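PDB 2X7P: possible thiamine biosynthesis enzyme from Candida albicans, which is of uncertain function but belongs to the SsuA/TauA family of solute-binding proteins and so probably binds a small molecule, perhaps one linked to thiamine biosynthesis. Local coordinates for residues K96-W101 / Q195-W200; S130-F135 / A289-E294; P15-A20 / E66-I71. The protein carries 1 engineered substitution. All blocks are in the same frame, centred on the assembly; numbering follows the deposited sequence.

Contact 1. Residues K96-W101 / Q195-W200. With CO2 (carbon dioxide), chain L.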
ATOM      1  N   LYS A  96       5.197   0.709   9.022  1.00 17.06           N
ATOM      2  CA  LYS A  96       5.811   1.999   9.311  1.00 17.07           C
ATOM      3  C   LYS A  96       6.815   2.399   8.232  1.00 18.60           C
ATOM      4  O   LYS A  96       6.941   3.576   7.894  1.00 19.60           O
ATOM      5  CB  LYS A  96       6.485   1.967  10.684  1.00 17.39           C
ATOM      6  CG  LYS A  96       7.066   3.298  11.133  0.59 21.48           C
ATOM      7  CD  LYS A  96       7.606   3.206  12.552  1.00 25.07           C
ATOM      8  CE  LYS A  96       8.195   4.530  13.010  0.63 25.16           C
ATOM      9  NZ  LYS A  96       9.347   4.949  12.165  0.46 25.40           N
ATOM     10  N   SER A  97       7.525   1.413   7.693  1.00 16.85           N
ATOM     11  CA  SER A  97       8.514   1.664   6.651  1.00 17.45           C
ATOM     12  C   SER A  97       7.838   2.008   5.325  1.00 19.40           C
ATOM     13  O   SER A  97       6.732   1.546   5.050  1.00 17.84           O
ATOM     14  CB  SER A  97       9.438   0.455   6.485  1.00 16.93           C
ATOM     15  OG  SER A  97       8.697  -0.718   6.200  1.00 18.39           O
ATOM     16  N   PRO A  98       8.510   2.824   4.498  1.00 17.87           N
ATOM     17  CA  PRO A  98       7.960   3.269   3.213  1.00 17.61           C
ATOM     18  C   PRO A  98       8.038   2.183   2.145  1.00 18.00           C
ATOM     19  O   PRO A  98       8.696   1.162   2.345  1.00 15.85           O
ATOM     20  CB  PRO A  98       8.878   4.431   2.835  1.00 18.57           C
ATOM     21  CG  PRO A  98      10.181   4.083   3.460  1.00 19.59           C
ATOM     22  CD  PRO A  98       9.844   3.392   4.754  1.00 18.24           C
ATOM     23  N   LEU A  99       7.367   2.410   1.020  1.00 16.83           N
ATOM     24  CA  LEU A  99       7.399   1.471  -0.093  1.00 16.04           C
ATOM     25  C   LEU A  99       8.482   1.884  -1.081  1.00 16.50           C
ATOM     26  O   LEU A  99       8.632   3.066  -1.389  1.00 17.87           O
ATOM     27  CB  LEU A  99       6.040   1.424  -0.794  1.00 16.00           C
ATOM     28  CG  LEU A  99       5.791   0.217  -1.701  1.00 17.06           C
ATOM     29  CD1 LEU A  99       5.685  -1.051  -0.870  1.00 15.96           C
ATOM     30  CD2 LEU A  99       4.538   0.414  -2.538  1.00 15.83           C
ATOM     31  N   LEU A 100       9.236   0.908  -1.575  1.00 17.16           N
ATOM     32  CA  LEU A 100      10.315   1.184  -2.516  1.00 17.67           C
ATOM     33  C   LEU A 100       9.855   1.017  -3.959  1.00 18.95           C
ATOM     34  O   LEU A 100       9.567  -0.094  -4.404  1.00 19.89           O
ATOM     35  CB  LEU A 100      11.518   0.279  -2.238  1.00 17.64           C
ATOM     36  CG  LEU A 100      12.728   0.463  -3.158  1.00 19.27           C
ATOM     37  CD1 LEU A 100      13.220   1.902  -3.118  1.00 18.55           C
ATOM     38  CD2 LEU A 100      13.842  -0.499  -2.777  1.00 16.94           C
ATOM     39  N   TRP A 101       9.785   2.129  -4.683  1.00 17.83           N
ATOM     40  CA  TRP A 101       9.397   2.108  -6.088  1.00 17.12           C
ATOM     41  C   TRP A 101      10.625   2.109  -6.990  1.00 17.54           C
ATOM     42  O   TRP A 101      11.530   2.926  -6.823  1.00 18.70           O
ATOM     43  CB  TRP A 101       8.502   3.305  -6.417  1.00 15.79           C
ATOM     44  CG  TRP A 101       7.121   3.204  -5.842  1.00 17.86           C
ATOM     45  CD1 TRP A 101       6.754   3.424  -4.546  1.00 17.00           C
ATOM     46  CD2 TRP A 101       5.920   2.867  -6.547  1.00 17.81           C
ATOM     47  NE1 TRP A 101       5.401   3.239  -4.399  1.00 18.74           N
ATOM     48  CE2 TRP A 101       4.865   2.897  -5.613  1.00 19.36           C
ATOM     49  CE3 TRP A 101       5.635   2.539  -7.876  1.00 16.62           C
ATOM     50  CZ2 TRP A 101       3.547   2.613  -5.966  1.00 17.54           C
ATOM     51  CZ3 TRP A 101       4.326   2.257  -8.224  1.00 16.96           C
ATOM     52  CH2 TRP A 101       3.299   2.296  -7.273  1.00 16.23           C
ATOM     53  N   GLN A 195      15.601   4.445  -8.261  1.00 20.71           N
ATOM     54  CA  GLN A 195      14.726   3.974  -7.191  1.00 20.47           C
ATOM     55  C   GLN A 195      14.201   5.158  -6.387  1.00 20.84           C
ATOM     56  O   GLN A 195      14.920   6.129  -6.162  1.00 22.39           O
ATOM     57  CB  GLN A 195      15.469   3.014  -6.261  1.00 19.96           C
ATOM     58  CG  GLN A 195      15.827   1.677  -6.883  1.00 19.20           C
ATOM     59  CD  GLN A 195      16.495   0.742  -5.891  1.00 20.28           C
ATOM     60  OE1 GLN A 195      16.866   1.152  -4.791  1.00 19.14           O
ATOM     61  NE2 GLN A 195      16.648  -0.519  -6.276  1.00 18.01           N
ATOM     62  N   ILE A 196      12.947   5.073  -5.953  1.00 20.33           N
ATOM     63  CA  ILE A 196      12.333   6.150  -5.185  1.00 18.98           C
ATOM     64  C   ILE A 196      11.470   5.614  -4.047  1.00 19.50           C
ATOM     65  O   ILE A 196      10.577   4.797  -4.265  1.00 18.67           O
ATOM     66  CB  ILE A 196      11.459   7.055  -6.079  1.00 22.17           C
ATOM     67  CG1 ILE A 196      12.299   7.695  -7.186  1.00 23.46           C
ATOM     68  CG2 ILE A 196      10.783   8.131  -5.245  1.00 21.40           C
ATOM     69  CD1 ILE A 196      13.308   8.703  -6.679  1.00 23.58           C
ATOM     70  N   TYR A 197      11.742   6.080  -2.833  1.00 19.71           N
ATOM     71  CA  TYR A 197      10.923   5.723  -1.681  1.00 19.03           C
ATOM     72  C   TYR A 197       9.691   6.615  -1.598  1.00 17.09           C
ATOM     73  O   TYR A 197       9.708   7.755  -2.060  1.00 18.48           O
ATOM     74  CB  TYR A 197      11.728   5.839  -0.384  1.00 19.13           C
ATOM     75  CG  TYR A 197      12.630   4.660  -0.105  1.00 19.36           C
ATOM     76  CD1 TYR A 197      12.110   3.459   0.360  1.00 19.36           C
ATOM     77  CD2 TYR A 197      14.003   4.751  -0.291  1.00 20.08           C
ATOM     78  CE1 TYR A 197      12.931   2.379   0.622  1.00 21.10           C
ATOM     79  CE2 TYR A 197      14.832   3.675  -0.032  1.00 21.00           C
ATOM     80  CZ  TYR A 197      14.291   2.493   0.425  1.00 22.13           C
ATOM     81  OH  TYR A 197      15.111   1.419   0.685  1.00 23.67           O
ATOM     82  N   THR A 198       8.623   6.088  -1.009  1.00 17.60           N
ATOM     83  CA  THR A 198       7.432   6.884  -0.750  1.00 16.91           C
ATOM     84  C   THR A 198       7.662   7.749   0.482  1.00 17.36           C
ATOM     85  O   THR A 198       8.188   7.273   1.487  1.00 18.32           O
ATOM     86  CB  THR A 198       6.194   5.999  -0.516  1.00 18.36           C
ATOM     87  OG1 THR A 198       6.425   5.138   0.606  1.00 15.19           O
ATOM     88  CG2 THR A 198       5.897   5.155  -1.746  1.00 18.89           C
ATOM     89  N   PRO A 199       7.275   9.030   0.404  1.00 19.14           N
ATOM     90  CA  PRO A 199       7.429   9.956   1.531  1.00 18.95           C
ATOM     91  C   PRO A 199       6.677   9.465   2.762  1.00 18.58           C
ATOM     92  O   PRO A 199       7.039   9.807   3.888  1.00 21.27           O
ATOM     93  CB  PRO A 199       6.788  11.246   1.011  1.00 18.48           C
ATOM     94  CG  PRO A 199       6.866  11.142  -0.473  1.00 19.72           C
ATOM     95  CD  PRO A 199       6.700   9.687  -0.782  1.00 16.59           C
ATOM     96  N   TRP A 200       5.640   8.664   2.538  1.00 18.00           N
ATOM     97  CA  TRP A 200       4.770   8.196   3.610  1.00 18.25           C
ATOM     98  C   TRP A 200       5.033   6.737   3.959  1.00 17.60           C
ATOM     99  O   TRP A 200       5.797   6.052   3.280  1.00 17.71           O
ATOM    100  CB  TRP A 200       3.310   8.358   3.189  1.00 16.88           C
ATOM    101  CG  TRP A 200       3.015   7.732   1.858  1.00 17.84           C
ATOM    102  CD1 TRP A 200       2.743   6.417   1.612  1.00 17.00           C
ATOM    103  CD2 TRP A 200       2.976   8.394   0.588  1.00 18.86           C
ATOM    104  NE1 TRP A 200       2.533   6.220   0.269  1.00 17.18           N
ATOM    105  CE2 TRP A 200       2.669   7.418  -0.382  1.00 17.33           C
ATOM    106  CE3 TRP A 200       3.165   9.716   0.177  1.00 17.43           C
ATOM    107  CZ2 TRP A 200       2.548   7.724  -1.736  1.00 17.89           C
ATOM    108  CZ3 TRP A 200       3.045  10.017  -1.168  1.00 18.33           C
ATOM    109  CH2 TRP A 200       2.740   9.025  -2.108  1.00 18.83           C
TER
HETATM  110  C   CO2 L2592       2.330  -1.157  -7.724  1.00 25.18           C
HETATM  111  O1  CO2 L2592       3.376  -1.695  -7.392  1.00 21.68           O
HETATM  112  O2  CO2 L2592       1.283  -0.620  -8.057  1.00 23.94           O
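Leu-100 sets one methyl over a face of the Tyr-197 ring: CD1 stands 3.7 Å from the ring centroid and only 9° off the normal, a centred CH-pi contact. Pro-98 meets the same ring obliquely, its CG 3.7 Å from Tyr-197 CD1. The indole of Trp-101 is used at its edge instead, where the carbonyl oxygen of Ile-196 and the methyl of Thr-198 sit near its plane, with Thr-198 CG2 3.3 Å from Trp-101 NE1. A bound carbon dioxide approaches the indole obliquely, its carbon 3.6 Å from Trp-101 CH2. Trp-200 carries Thr-198 CB and Pro-199 CD on one face, both toward the rim.

Thr-198 links the Leu-99 backbone, the Trp-101 indole edge and Trp-200. A chi1 of 59° points OG1 back at Leu-99 N and leaves CG2 facing the indole. The hydroxyl accepts from Leu-99 N at 2.9 Å and donates to Trp-200 O at 2.9 Å, so both its roles are filled. Thr-198 N in turn donates to Leu-99 O. Farther on, Trp-101 and Ile-196 form an antiparallel hydrogen-bonded pair, the bond from Ile-196 N to Trp-101 O being short at 2.7 Å.

The strands 100-106 and 190-197 are neighbours in one five-stranded sheet, and residues 96-99 and 198-202 lead from it to strands 88-95 and 203-208 of the other, consistent with the two-stranded hinge of a type II periplasmic binding protein. Met-133 of helix 129-141 packs on Trp-101 and Ile-196, and helix 275-288 on Trp-200.

Contact 2. Residues S130-F135 / A289-E294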
ATOM      1  N   SER A 130       1.821   4.270  -9.810  1.00 14.88           N
ATOM      2  CA  SER A 130       2.839   4.487 -10.831  1.00 17.01           C
ATOM      3  C   SER A 130       2.752   5.899 -11.402  1.00 17.82           C
ATOM      4  O   SER A 130       3.739   6.442 -11.898  1.00 17.32           O
ATOM      5  CB  SER A 130       2.697   3.460 -11.955  1.00 18.58           C
ATOM      6  OG  SER A 130       1.420   3.546 -12.566  1.00 18.09           O
ATOM      7  N   TYR A 131       1.563   6.487 -11.325  1.00 19.29           N
ATOM      8  CA  TYR A 131       1.331   7.833 -11.835  1.00 18.51           C
ATOM      9  C   TYR A 131       1.711   8.895 -10.808  1.00 18.80           C
ATOM     10  O   TYR A 131       2.393   9.866 -11.130  1.00 20.22           O
ATOM     11  CB  TYR A 131      -0.133   7.998 -12.250  1.00 19.54           C
ATOM     12  CG  TYR A 131      -0.536   9.422 -12.559  1.00 19.54           C
ATOM     13  CD1 TYR A 131      -0.327   9.966 -13.818  1.00 20.68           C
ATOM     14  CD2 TYR A 131      -1.133  10.220 -11.591  1.00 19.61           C
ATOM     15  CE1 TYR A 131      -0.697  11.268 -14.105  1.00 20.38           C
ATOM     16  CE2 TYR A 131      -1.507  11.521 -11.867  1.00 19.71           C
ATOM     17  CZ  TYR A 131      -1.287  12.039 -13.126  1.00 21.11           C
ATOM     18  OH  TYR A 131      -1.657  13.335 -13.404  1.00 23.30           O
ATOM     19  N   VAL A 132       1.267   8.702  -9.571  1.00 18.12           N
ATOM     20  CA  VAL A 132       1.525   9.666  -8.507  1.00 19.56           C
ATOM     21  C   VAL A 132       3.012   9.759  -8.171  1.00 20.96           C
ATOM     22  O   VAL A 132       3.534  10.847  -7.923  1.00 21.66           O
ATOM     23  CB  VAL A 132       0.737   9.320  -7.228  1.00 18.57           C
ATOM     24  CG1 VAL A 132       1.056  10.313  -6.120  1.00 16.67           C
ATOM     25  CG2 VAL A 132      -0.756   9.298  -7.516  1.00 18.02           C
HETATM   26  N   MSE A 133       3.690   8.616  -8.170  1.00 19.08           N
HETATM   27  CA  MSE A 133       5.107   8.568  -7.816  1.00 19.95           C
HETATM   28  C   MSE A 133       6.001   9.227  -8.865  1.00 21.36           C
HETATM   29  O   MSE A 133       7.151   9.563  -8.583  1.00 19.62           O
HETATM   30  CB  MSE A 133       5.554   7.125  -7.567  1.00 17.55           C
HETATM   31  CG  MSE A 133       4.972   6.507  -6.305  1.00 19.24           C
HETATM   32 SE   MSE A 133       5.457   7.497  -4.692  1.00 32.13          SE
HETATM   33  CE  MSE A 133       7.393   7.294  -4.782  1.00 21.19           C
ATOM     34  N   SER A 134       5.475   9.410 -10.073  1.00 20.07           N
ATOM     35  CA  SER A 134       6.237  10.060 -11.134  1.00 20.39           C
ATOM     36  C   SER A 134       6.479  11.524 -10.784  1.00 21.15           C
ATOM     37  O   SER A 134       7.467  12.120 -11.211  1.00 19.94           O
ATOM     38  CB  SER A 134       5.510   9.952 -12.477  1.00 19.43           C
ATOM     39  OG  SER A 134       4.387  10.812 -12.526  1.00 16.57           O
ATOM     40  N   PHE A 135       5.568  12.094 -10.001  1.00 19.13           N
ATOM     41  CA  PHE A 135       5.693  13.478  -9.559  1.00 20.70           C
ATOM     42  C   PHE A 135       6.743  13.609  -8.461  1.00 21.69           C
ATOM     43  O   PHE A 135       7.428  14.627  -8.365  1.00 24.65           O
ATOM     44  CB  PHE A 135       4.344  14.010  -9.073  1.00 20.11           C
ATOM     45  CG  PHE A 135       3.320  14.146 -10.162  1.00 21.29           C
ATOM     46  CD1 PHE A 135       2.521  13.072 -10.519  1.00 20.30           C
ATOM     47  CD2 PHE A 135       3.157  15.347 -10.833  1.00 21.91           C
ATOM     48  CE1 PHE A 135       1.580  13.193 -11.522  1.00 21.14           C
ATOM     49  CE2 PHE A 135       2.216  15.473 -11.838  1.00 21.74           C
ATOM     50  CZ  PHE A 135       1.427  14.396 -12.183  1.00 19.43           C
ATOM     51  N   ALA A 289       0.288  15.888  -7.609  1.00 21.52           N
ATOM     52  CA  ALA A 289      -0.048  15.033  -8.740  1.00 22.07           C
ATOM     53  C   ALA A 289      -1.365  15.453  -9.387  1.00 21.52           C
ATOM     54  O   ALA A 289      -1.784  14.880 -10.392  1.00 21.77           O
ATOM     55  CB  ALA A 289      -0.111  13.577  -8.302  1.00 19.94           C
ATOM     56  N   GLY A 290      -2.015  16.455  -8.803  1.00 20.64           N
ATOM     57  CA  GLY A 290      -3.269  16.960  -9.329  1.00 21.13           C
ATOM     58  C   GLY A 290      -4.450  16.059  -9.022  1.00 24.67           C
ATOM     59  O   GLY A 290      -5.540  16.246  -9.561  1.00 27.80           O
ATOM     60  N   VAL A 291      -4.233  15.078  -8.152  1.00 23.91           N
ATOM     61  CA  VAL A 291      -5.290  14.152  -7.763  1.00 24.46           C
ATOM     62  C   VAL A 291      -6.329  14.841  -6.885  1.00 24.65           C
ATOM     63  O   VAL A 291      -7.516  14.519  -6.940  1.00 25.60           O
ATOM     64  CB  VAL A 291      -4.720  12.929  -7.017  1.00 24.83           C
ATOM     65  CG1 VAL A 291      -5.846  12.034  -6.522  1.00 26.77           C
ATOM     66  CG2 VAL A 291      -3.772  12.154  -7.919  1.00 24.22           C
ATOM     67  N   LEU A 292      -5.876  15.792  -6.076  1.00 25.10           N
ATOM     68  CA  LEU A 292      -6.765  16.529  -5.187  1.00 27.90           C
ATOM     69  C   LEU A 292      -7.032  17.930  -5.727  1.00 31.14           C
ATOM     70  O   LEU A 292      -6.146  18.785  -5.728  1.00 32.41           O
ATOM     71  CB  LEU A 292      -6.169  16.608  -3.780  1.00 24.59           C
ATOM     72  CG  LEU A 292      -5.809  15.272  -3.130  1.00 24.76           C
ATOM     73  CD1 LEU A 292      -5.245  15.489  -1.734  1.00 21.73           C
ATOM     74  CD2 LEU A 292      -7.019  14.350  -3.086  1.00 22.08           C
ATOM     75  N   ALA A 293      -8.259  18.159  -6.185  1.00 31.15           N
ATOM     76  CA  ALA A 293      -8.630  19.440  -6.775  1.00 33.91           C
ATOM     77  C   ALA A 293      -9.277  20.373  -5.754  1.00 34.13           C
ATOM     78  O   ALA A 293      -9.332  21.585  -5.958  1.00 36.49           O
ATOM     79  CB  ALA A 293      -9.557  19.225  -7.961  1.00 32.86           C
ATOM     80  N   GLU A 294      -9.764  19.802  -4.658  1.00 33.70           N
ATOM     81  CA  GLU A 294     -10.437  20.581  -3.625  1.00 33.10           C
ATOM     82  C   GLU A 294      -9.448  21.474  -2.877  1.00 31.68           C
ATOM     83  O   GLU A 294      -8.234  21.302  -2.990  1.00 32.30           O
ATOM     84  CB  GLU A 294     -11.162  19.656  -2.646  1.00 32.38           C
ATOM     85  CD  GLU A 294     -13.473  20.662  -2.787  1.00 34.02           C
ATOM     86  OE1 GLU A 294     -13.541  20.124  -3.912  0.49 34.17           O
ATOM     87  OE2 GLU A 294     -14.332  21.465  -2.364  0.58 34.53           O
TER
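Phe-135 lays the face of its ring over Ala-289, and walking out along the side chain maps most of this contact. From CB, a chi1 of -67° directs the ring at the loop. CG already lies near the alanine CA and CB. CD1 makes the closest approach, 3.5 Å to Ala-289 CB, and CE1 follows at 3.7 Å from the same methyl. On the other side of the ring CD2 and CE2 still lie beneath Ala-289 CA, and at the tip CZ meets the carbonyl, 3.7 Å from Ala-289 O. Ala-289 CA itself stands over the middle of the ring, 3.5 Å from the centroid and 4° off the normal, a nearly vertical CH-pi contact.

One turn earlier, Tyr-131 braces this ring: Phe-135 CE1 rests above the rim of the tyrosine face, and the edge of the phenylalanine points at Tyr-131 CZ. The tyrosine hydroxyl reaches Ala-289 O in a weak hydrogen bond of 3.4 Å, with that oxygen close to the plane of the tyrosine ring. Val-132 adds CG1, 4.1 Å from Ala-289 CB. Its other methyl, CG2, meets Val-291 CG2 at 4.2 Å, the two side chains crossing at about a right angle. Within the helix, Ser-134 OG donates a hydrogen bond to Tyr-131 O at 2.6 Å, where the helix kinks.

Ala-289 is held in position by the end of helix 275-288, where Gly-290 turns to positive phi and two backbone bonds return into the last turn. The arrangement is thus a Schellman C-cap packed against helix 129-141, which crosses over between the parallel strands 120-123 and 148-151 of an alpha/beta domain.

Contact 3. Residues P15-A20 / E66-I71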
ATOM      1  N   PRO A  15     -19.100  -9.490  16.809  1.00 31.27           N
ATOM      2  CA  PRO A  15     -19.576  -9.600  15.425  1.00 28.98           C
ATOM      3  C   PRO A  15     -18.513 -10.181  14.499  1.00 30.62           C
ATOM      4  O   PRO A  15     -17.320  -9.970  14.718  1.00 31.05           O
ATOM      5  CB  PRO A  15     -19.863  -8.147  15.040  1.00 29.45           C
ATOM      6  CG  PRO A  15     -20.139  -7.462  16.332  1.00 29.84           C
ATOM      7  CD  PRO A  15     -19.246  -8.123  17.337  1.00 30.50           C
ATOM      8  N   THR A  16     -18.951 -10.906  13.474  1.00 27.19           N
ATOM      9  CA  THR A  16     -18.036 -11.485  12.500  1.00 26.04           C
ATOM     10  C   THR A  16     -17.349 -10.391  11.693  1.00 26.36           C
ATOM     11  O   THR A  16     -18.000  -9.471  11.199  1.00 27.47           O
ATOM     12  CB  THR A  16     -18.770 -12.438  11.537  1.00 23.98           C
ATOM     13  OG1 THR A  16     -19.339 -13.525  12.278  1.00 25.09           O
ATOM     14  CG2 THR A  16     -17.810 -12.990  10.495  1.00 23.48           C
ATOM     15  N   LEU A  17     -16.029 -10.492  11.566  1.00 23.71           N
ATOM     16  CA  LEU A  17     -15.259  -9.521  10.798  1.00 23.34           C
ATOM     17  C   LEU A  17     -14.715 -10.119   9.507  1.00 24.75           C
ATOM     18  O   LEU A  17     -13.995 -11.118   9.528  1.00 25.12           O
ATOM     19  CB  LEU A  17     -14.102  -8.965  11.630  1.00 23.26           C
ATOM     20  CG  LEU A  17     -14.444  -7.981  12.747  1.00 22.93           C
ATOM     21  CD1 LEU A  17     -13.174  -7.518  13.441  1.00 23.51           C
ATOM     22  CD2 LEU A  17     -15.218  -6.794  12.196  1.00 22.43           C
ATOM     23  N   LYS A  18     -15.064  -9.502   8.383  1.00 23.71           N
ATOM     24  CA  LYS A  18     -14.518  -9.900   7.094  1.00 22.76           C
ATOM     25  C   LYS A  18     -13.363  -8.976   6.724  1.00 22.98           C
ATOM     26  O   LYS A  18     -13.569  -7.801   6.421  1.00 22.42           O
ATOM     27  CB  LYS A  18     -15.600  -9.865   6.015  1.00 23.29           C
ATOM     28  CG  LYS A  18     -16.812 -10.728   6.329  1.00 27.31           C
ATOM     29  CD  LYS A  18     -17.759 -10.812   5.143  1.00 28.87           C
ATOM     30  CE  LYS A  18     -17.095 -11.491   3.955  1.00 29.19           C
ATOM     31  NZ  LYS A  18     -18.013 -11.595   2.786  1.00 31.22           N
ATOM     32  N   VAL A  19     -12.147  -9.510   6.759  1.00 21.98           N
ATOM     33  CA  VAL A  19     -10.956  -8.707   6.507  1.00 20.64           C
ATOM     34  C   VAL A  19     -10.410  -8.925   5.101  1.00 22.06           C
ATOM     35  O   VAL A  19      -9.970 -10.023   4.759  1.00 23.15           O
ATOM     36  CB  VAL A  19      -9.847  -9.008   7.534  1.00 22.20           C
ATOM     37  CG1 VAL A  19      -8.605  -8.188   7.227  1.00 19.54           C
ATOM     38  CG2 VAL A  19     -10.343  -8.731   8.946  1.00 21.01           C
ATOM     39  N   ALA A  20     -10.439  -7.872   4.292  1.00 19.91           N
ATOM     40  CA  ALA A  20      -9.908  -7.928   2.936  1.00 20.73           C
ATOM     41  C   ALA A  20      -8.429  -7.558   2.928  1.00 21.21           C
ATOM     42  O   ALA A  20      -8.065  -6.421   3.223  1.00 21.87           O
ATOM     43  CB  ALA A  20     -10.693  -7.005   2.019  1.00 19.45           C
ATOM     44  N   GLU A  66     -19.150  -5.226   1.696  1.00 20.43           N
ATOM     45  CA  GLU A  66     -18.826  -6.635   1.509  1.00 20.42           C
ATOM     46  C   GLU A  66     -17.747  -7.084   2.490  1.00 22.42           C
ATOM     47  O   GLU A  66     -17.606  -8.275   2.770  1.00 22.94           O
ATOM     48  CB  GLU A  66     -18.389  -6.906   0.068  1.00 20.68           C
ATOM     49  CG  GLU A  66     -19.481  -6.664  -0.963  1.00 24.07           C
ATOM     50  CD  GLU A  66     -19.039  -7.003  -2.374  1.00 24.98           C
ATOM     51  OE1 GLU A  66     -19.080  -8.197  -2.741  1.00 26.82           O
ATOM     52  OE2 GLU A  66     -18.657  -6.075  -3.118  1.00 24.33           O
ATOM     53  N   VAL A  67     -16.988  -6.123   3.010  1.00 20.37           N
ATOM     54  CA  VAL A  67     -15.962  -6.405   4.008  1.00 21.27           C
ATOM     55  C   VAL A  67     -15.986  -5.361   5.120  1.00 19.37           C
ATOM     56  O   VAL A  67     -16.440  -4.235   4.916  1.00 18.49           O
ATOM     57  CB  VAL A  67     -14.550  -6.445   3.387  1.00 20.28           C
ATOM     58  CG1 VAL A  67     -14.478  -7.500   2.291  1.00 21.68           C
ATOM     59  CG2 VAL A  67     -14.168  -5.077   2.847  1.00 17.66           C
ATOM     60  N   ASP A  68     -15.493  -5.739   6.295  1.00 19.78           N
ATOM     61  CA  ASP A  68     -15.463  -4.837   7.439  1.00 21.15           C
ATOM     62  C   ASP A  68     -14.158  -4.051   7.504  1.00 19.60           C
ATOM     63  O   ASP A  68     -14.154  -2.861   7.814  1.00 19.40           O
ATOM     64  CB  ASP A  68     -15.664  -5.616   8.741  1.00 21.74           C
ATOM     65  CG  ASP A  68     -17.051  -6.216   8.853  1.00 23.35           C
ATOM     66  OD1 ASP A  68     -18.036  -5.498   8.582  1.00 22.75           O
ATOM     67  OD2 ASP A  68     -17.157  -7.405   9.221  1.00 26.74           O
ATOM     68  N   ILE A  69     -13.052  -4.726   7.207  1.00 19.77           N
ATOM     69  CA  ILE A  69     -11.730  -4.118   7.312  1.00 18.68           C
ATOM     70  C   ILE A  69     -10.909  -4.339   6.046  1.00 19.30           C
ATOM     71  O   ILE A  69     -11.045  -5.365   5.378  1.00 18.33           O
ATOM     72  CB  ILE A  69     -10.957  -4.677   8.526  1.00 19.04           C
ATOM     73  CG1 ILE A  69     -11.741  -4.430   9.815  1.00 20.53           C
ATOM     74  CG2 ILE A  69      -9.572  -4.056   8.617  1.00 19.30           C
ATOM     75  CD1 ILE A  69     -11.062  -4.969  11.055  1.00 22.11           C
ATOM     76  N   ALA A  70     -10.060  -3.370   5.721  1.00 17.57           N
ATOM     77  CA  ALA A  70      -9.183  -3.477   4.562  1.00 17.55           C
ATOM     78  C   ALA A  70      -7.765  -3.035   4.910  1.00 17.48           C
ATOM     79  O   ALA A  70      -7.568  -2.076   5.657  1.00 16.53           O
ATOM     80  CB  ALA A  70      -9.730  -2.655   3.404  1.00 17.33           C
ATOM     81  N   ILE A  71      -6.779  -3.740   4.366  1.00 15.93           N
ATOM     82  CA  ILE A  71      -5.380  -3.410   4.599  1.00 15.92           C
ATOM     83  C   ILE A  71      -4.640  -3.242   3.275  1.00 15.50           C
ATOM     84  O   ILE A  71      -4.291  -4.223   2.621  1.00 15.86           O
ATOM     85  CB  ILE A  71      -4.679  -4.492   5.445  1.00 16.11           C
ATOM     86  CG1 ILE A  71      -5.412  -4.682   6.775  1.00 16.67           C
ATOM     87  CG2 ILE A  71      -3.222  -4.128   5.682  1.00 13.69           C
ATOM     88  CD1 ILE A  71      -4.818  -5.761   7.653  1.00 17.58           C
TER
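Asp-68 OD2 takes a hydrogen bond from Lys-18 N, 3.1 Å long and 159° at the hydrogen, arriving on the anti side and 30° out of the carboxylate plane. The return grip is double: Lys-18 O accepts from Asp-68 N at 2.8 Å and from Ile-69 N at 3.2 Å. Beyond it the strands run parallel, with Ala-20 N bonded to Ile-69 O at 2.8 Å and Ile-71 N to Ala-20 O. On one face Val-19 and Ile-69 lie side by side, Val-19 CG2 4.1 Å from Ile-69 CB. On the other, Ala-20 CB meets Val-67 CG1 at 3.8 Å.

Farther out, Phe-222 of helix 216-234 covers Leu-17, Val-19 and Ile-69, while helix 55-63 packs on Ala-20 and Val-67. Strand 49-50 lines the outer side of strand 19-21. Asp-68 OD1 makes a salt bridge with Lys-215 NZ and a hydrogen bond with Ser-211 OG.

OD2 of Asp-68 also lies 3.0 Å from Thr-16 O, an approach of two acceptors. Lys-215 NZ, bridging Asp-68 OD1 and Thr-16 O, probably offsets that repulsion and helps keep the buried carboxylate charged, tying residues 16-18 to Asp-68.

Contact 3 comes first along the chain and closes before the others open; the segments of contacts 1 and 2 alternate. Contact 3 lies in the sheet containing strands 19-21 and 69-73, contact 1 in the sheet containing 100-106 and 190-197, their centres about 26 Å apart on opposite sides of the chain's centre. Contacts 1 and 2 are about 16 Å apart between centres yet touch: Met-133, on helix 129-141, reaches Ile-196 with CE, 3.5 Å from its CG2. Helix 129-141 is thus shared, packing on the probable hinge end of the second sheet and on the cap after helix 275-288, while contact 3 joins neighbouring parallel strands of the other sheet.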